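Local coordinates for protein PaxB (Photorhabdus luminescens, PDB 6EK4) that is probably one component of a two-component alpha-helical pore-forming toxin of the YaxAB type and probably acts together with a PaxA partner to perforate membranes, at residues V13-N18 with E306-I311; Q67-L72 with F339-A344. One frame throughout, in Å; residues are numbered along the deposited sequence.

Two contacts of equal buried area, their centres about 12 Å apart, illustrate how one helical bundle treats an extended N-terminal segment and a pair of helices. Interaction 1 lays the loop 13-18 along helix 247-321, partly at the surface; interaction 2 joins helices 42-73 and 326-348, with a leucine cluster inside and polar side chains at its outer margin. The first is apolar throughout, apart from a glutamine amide beside a proline, whereas the second adds an amide close to a carboxylate. They touch directly: Trp309 of interaction 1 packs on Leu68 and Leu340, and Phe339 of interaction 2 meets Pro15 and Ile17.

Interaction 1 (V13-N18 with E306-I311); sequences VYPEIN and EQAWNI
The aromatic ring of Tyr14 receives Ile311 at its edge: the branch methyl CG2 of Ile311 lies near the ring plane, 4.0 Å from Tyr14 CD1, and is equally close to CE1. The two side chains pass each other at a slant. Tyr14 turns its ring beside its own backbone nitrogen (chi1 -58°), and the hydroxyl continues to Gln315, to which it is hydrogen-bonded; Phe312 and Lys335 also meet the ring, the lysine as a cation-pi partner. A second flat group, the Trp309 indole, carries the methyl of Ala308 over one face, offset toward the rim, with CB 3.9 Å above the plane. The same methyl is also touched from the loop, where Pro15 CD comes within 4.3 Å of Ala308 CB and Ile17 CD1 within 4.4 Å of it. The motif is an irregular N-terminal segment laid against one long helix of an all-helical bundle, just before helix 19-35 begins with Asn18 at its N-cap. Gln307 and Ile311, one turn apart, point at the loop, with Ala308 at the flank. Pro15 is directed at this surface. Its CD is 4.2 Å from Ile311 CD1, while its CG lies 4.1 Å from CD of Gln307, whose extended chain brings its amide carbon to the Pro15 ring, the two side chains crossing at an angle. Farther along, Ile17 also touches Gln301, Lys304 and Leu305 of the same helix and reaches Phe339 of helix 326-348, and its backbone O accepts a hydrogen bond from Gln346.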
# COMPACT_ATOMS: atom_id res chain seq x y z
N VAL A 13 0.37 18.42 -29.77
CA VAL A 13 1.32 17.46 -29.21
C VAL A 13 0.55 16.33 -28.52
O VAL A 13 -0.43 16.58 -27.81
CB VAL A 13 2.31 18.12 -28.22
CG1 VAL A 13 1.59 18.67 -26.99
CG2 VAL A 13 3.40 17.15 -27.81
N TYR A 14 0.99 15.09 -28.74
CA TYR A 14 0.37 13.92 -28.12
C TYR A 14 0.96 13.69 -26.73
O TYR A 14 2.14 13.96 -26.51
CB TYR A 14 0.57 12.67 -28.98
CG TYR A 14 0.05 12.74 -30.41
CD1 TYR A 14 -1.08 13.50 -30.73
CD2 TYR A 14 0.67 12.03 -31.43
CE1 TYR A 14 -1.56 13.55 -32.03
CE2 TYR A 14 0.20 12.07 -32.73
CZ TYR A 14 -0.91 12.84 -33.03
OH TYR A 14 -1.38 12.88 -34.32
N PRO A 15 0.14 13.19 -25.78
CA PRO A 15 0.66 12.88 -24.45
C PRO A 15 1.63 11.70 -24.44
O PRO A 15 1.45 10.75 -25.20
CB PRO A 15 -0.59 12.52 -23.64
CG PRO A 15 -1.75 13.03 -24.43
CD PRO A 15 -1.32 12.98 -25.86
N GLU A 16 2.66 11.76 -23.59
CA GLU A 16 3.56 10.63 -23.37
C GLU A 16 2.93 9.72 -22.32
O GLU A 16 2.76 10.12 -21.17
CB GLU A 16 4.94 11.12 -22.92
CG GLU A 16 6.02 10.03 -22.87
CD GLU A 16 6.55 9.62 -24.24
OE1 GLU A 16 7.51 8.82 -24.29
OE2 GLU A 16 6.02 10.09 -25.28
N ILE A 17 2.59 8.50 -22.73
CA ILE A 17 1.89 7.55 -21.87
C ILE A 17 2.76 6.32 -21.61
O ILE A 17 3.31 5.74 -22.54
CB ILE A 17 0.55 7.11 -22.50
CG1 ILE A 17 -0.24 8.33 -23.00
CG2 ILE A 17 -0.28 6.31 -21.49
CD1 ILE A 17 -1.58 8.00 -23.61
N ASN A 18 2.87 5.96 -20.33
CA ASN A 18 3.56 4.73 -19.93
C ASN A 18 2.52 3.71 -19.46
O ASN A 18 2.01 3.80 -18.34
CB ASN A 18 4.57 5.04 -18.81
CG ASN A 18 5.56 3.91 -18.59
OD1 ASN A 18 5.27 2.74 -18.85
ND2 ASN A 18 6.75 4.26 -18.10
N GLU A 306 -7.53 8.73 -22.72
CA GLU A 306 -8.76 9.44 -23.06
C GLU A 306 -8.45 10.73 -23.82
O GLU A 306 -9.10 11.04 -24.83
CB GLU A 306 -9.56 9.76 -21.79
CG GLU A 306 -10.94 10.35 -22.04
CD GLU A 306 -11.59 10.91 -20.79
OE1 GLU A 306 -11.08 10.65 -19.67
OE2 GLU A 306 -12.62 11.61 -20.91
N GLN A 307 -7.47 11.47 -23.33
CA GLN A 307 -7.05 12.73 -23.96
C GLN A 307 -6.51 12.48 -25.37
O GLN A 307 -6.85 13.22 -26.29
CB GLN A 307 -5.98 13.41 -23.10
CG GLN A 307 -5.60 14.81 -23.56
CD GLN A 307 -4.54 15.45 -22.67
OE1 GLN A 307 -4.37 15.08 -21.51
NE2 GLN A 307 -3.82 16.43 -23.22
N ALA A 308 -5.68 11.45 -25.51
CA ALA A 308 -5.09 11.10 -26.81
C ALA A 308 -6.15 10.83 -27.87
O ALA A 308 -6.05 11.34 -28.99
CB ALA A 308 -4.17 9.90 -26.66
N TRP A 309 -7.17 10.05 -27.52
CA TRP A 309 -8.21 9.68 -28.49
C TRP A 309 -9.09 10.87 -28.87
O TRP A 309 -9.50 11.00 -30.02
CB TRP A 309 -9.08 8.52 -27.98
CG TRP A 309 -8.32 7.34 -27.41
CD1 TRP A 309 -8.73 6.54 -26.38
CD2 TRP A 309 -7.04 6.84 -27.82
NE1 TRP A 309 -7.79 5.57 -26.13
CE2 TRP A 309 -6.74 5.73 -27.00
CE3 TRP A 309 -6.12 7.21 -28.81
CZ2 TRP A 309 -5.56 5.00 -27.13
CZ3 TRP A 309 -4.94 6.48 -28.93
CH2 TRP A 309 -4.68 5.38 -28.10
N ASN A 310 -9.39 11.74 -27.90
CA ASN A 310 -10.14 12.97 -28.18
C ASN A 310 -9.33 13.97 -29.00
O ASN A 310 -9.89 14.71 -29.81
CB ASN A 310 -10.63 13.62 -26.88
CG ASN A 310 -11.88 12.96 -26.33
OD1 ASN A 310 -12.73 12.46 -27.08
ND2 ASN A 310 -12.02 12.96 -25.01
N ILE A 311 -8.01 13.99 -28.79
CA ILE A 311 -7.10 14.77 -29.63
C ILE A 311 -7.07 14.19 -31.04
O ILE A 311 -7.20 14.93 -32.02
CB ILE A 311 -5.67 14.81 -29.04
CG1 ILE A 311 -5.62 15.78 -27.85
CG2 ILE A 311 -4.64 15.23 -30.09
CD1 ILE A 311 -4.37 15.68 -27.01

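Interaction 2 (Q67-L72 with F339-A344)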
# COMPACT_ATOMS: atom_id res chain seq x y z
N GLN A 67 -7.51 -2.19 -31.52
CA GLN A 67 -8.79 -1.79 -32.10
C GLN A 67 -8.63 -0.57 -32.99
O GLN A 67 -9.08 -0.57 -34.14
CB GLN A 67 -9.81 -1.51 -30.98
CG GLN A 67 -11.18 -1.02 -31.46
CD GLN A 67 -11.88 -2.02 -32.37
OE1 GLN A 67 -11.68 -3.23 -32.27
NE2 GLN A 67 -12.72 -1.50 -33.27
N LEU A 68 -7.99 0.47 -32.46
CA LEU A 68 -7.78 1.71 -33.20
C LEU A 68 -6.76 1.55 -34.33
O LEU A 68 -6.86 2.22 -35.35
CB LEU A 68 -7.34 2.84 -32.26
CG LEU A 68 -8.40 3.30 -31.25
CD1 LEU A 68 -7.79 4.27 -30.25
CD2 LEU A 68 -9.58 3.94 -31.96
N GLN A 69 -5.78 0.66 -34.14
CA GLN A 69 -4.83 0.34 -35.21
C GLN A 69 -5.56 -0.25 -36.41
O GLN A 69 -5.33 0.18 -37.54
CB GLN A 69 -3.75 -0.64 -34.72
CG GLN A 69 -2.58 0.03 -34.02
CD GLN A 69 -1.45 -0.93 -33.69
OE1 GLN A 69 -0.30 -0.52 -33.57
NE2 GLN A 69 -1.78 -2.21 -33.54
N THR A 70 -6.45 -1.21 -36.16
CA THR A 70 -7.25 -1.82 -37.23
C THR A 70 -8.05 -0.77 -38.00
O THR A 70 -8.09 -0.79 -39.23
CB THR A 70 -8.23 -2.87 -36.67
OG1 THR A 70 -7.50 -3.88 -35.96
CG2 THR A 70 -9.03 -3.53 -37.79
N VAL A 71 -8.69 0.15 -37.27
CA VAL A 71 -9.54 1.18 -37.88
C VAL A 71 -8.72 2.15 -38.74
O VAL A 71 -9.09 2.43 -39.88
CB VAL A 71 -10.34 1.95 -36.80
CG1 VAL A 71 -11.05 3.15 -37.40
CG2 VAL A 71 -11.34 1.03 -36.12
N LEU A 72 -7.63 2.67 -38.18
CA LEU A 72 -6.78 3.63 -38.89
C LEU A 72 -6.05 3.02 -40.09
O LEU A 72 -5.78 3.72 -41.07
CB LEU A 72 -5.76 4.27 -37.94
CG LEU A 72 -6.18 5.57 -37.24
CD1 LEU A 72 -7.61 5.50 -36.72
CD2 LEU A 72 -5.21 5.88 -36.10
N PHE A 339 2.12 6.52 -32.96
CA PHE A 339 1.79 6.63 -31.54
C PHE A 339 1.22 5.32 -31.00
O PHE A 339 1.55 4.91 -29.89
CB PHE A 339 0.79 7.77 -31.32
CG PHE A 339 0.34 7.92 -29.89
CD1 PHE A 339 1.16 8.54 -28.96
CD2 PHE A 339 -0.90 7.44 -29.48
CE1 PHE A 339 0.75 8.68 -27.65
CE2 PHE A 339 -1.31 7.58 -28.17
CZ PHE A 339 -0.48 8.20 -27.25
N LEU A 340 0.35 4.68 -31.78
CA LEU A 340 -0.23 3.39 -31.41
C LEU A 340 0.81 2.27 -31.49
O LEU A 340 0.80 1.36 -30.65
CB LEU A 340 -1.43 3.06 -32.29
CG LEU A 340 -2.65 3.98 -32.15
CD1 LEU A 340 -3.65 3.71 -33.26
CD2 LEU A 340 -3.30 3.82 -30.78
N ASP A 341 1.69 2.33 -32.49
CA ASP A 341 2.79 1.37 -32.62
C ASP A 341 3.69 1.38 -31.39
O ASP A 341 4.21 0.34 -30.98
CB ASP A 341 3.65 1.69 -33.86
CG ASP A 341 2.91 1.44 -35.17
OD1 ASP A 341 1.82 0.83 -35.16
OD2 ASP A 341 3.43 1.87 -36.22
N ASP A 342 3.87 2.57 -30.80
CA ASP A 342 4.64 2.73 -29.57
C ASP A 342 3.94 2.07 -28.38
O ASP A 342 4.58 1.40 -27.57
CB ASP A 342 4.88 4.21 -29.28
CG ASP A 342 5.57 4.44 -27.94
OD1 ASP A 342 4.96 5.08 -27.07
OD2 ASP A 342 6.71 3.97 -27.77
N LEU A 343 2.63 2.27 -28.27
CA LEU A 343 1.84 1.68 -27.18
C LEU A 343 1.84 0.15 -27.26
O LEU A 343 1.93 -0.53 -26.24
CB LEU A 343 0.41 2.20 -27.19
CG LEU A 343 0.21 3.68 -26.85
CD1 LEU A 343 -1.26 4.05 -26.98
CD2 LEU A 343 0.72 4.01 -25.46
N ALA A 344 1.75 -0.38 -28.48
CA ALA A 344 1.85 -1.83 -28.70
C ALA A 344 3.24 -2.35 -28.35
O ALA A 344 3.38 -3.45 -27.81
CB ALA A 344 1.51 -2.17 -30.14
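Leu340 meets three residues of helix 42-73, and apolar packing dominates the contact. Its CD1 methyl lies 3.9 Å from Leu68 CB and also 3.9 Å from Leu72 CD2, the latter side chain crossing that of Leu340 at about a right angle. The aliphatic part of Gln69 adds to this cluster: its CG is 3.7 Å from Leu340 CB, and the two chains run past one another in opposite directions. With CG of Leu340 set opposite its own carbonyl carbon (chi1 -66°), CD1 is carried to helix 42-73, while CD2 lies against Trp309 of helix 247-321. The segments 67-72 and 339-344 run roughly antiparallel, at 148° between their directions and with axes 10.3 Å apart, a helix-helix interface within the bundle. Trp309 packs on Leu68 as well, and Leu126 of helix 101-141 also touches Leu68.

The polar part lies at the more exposed margin. There the Gln69 amide approaches the Asp341 carboxylate, the planes of the two groups 71° apart, and the methyl of Ala344 also lies near the amide.

The chemistry is thus divided by depth: buried leucines supply hydrophobic association between the helices, and the glutamine spans both regimes, with its methylenes against Leu340 and its amide beside an acidic group at the exposed edge.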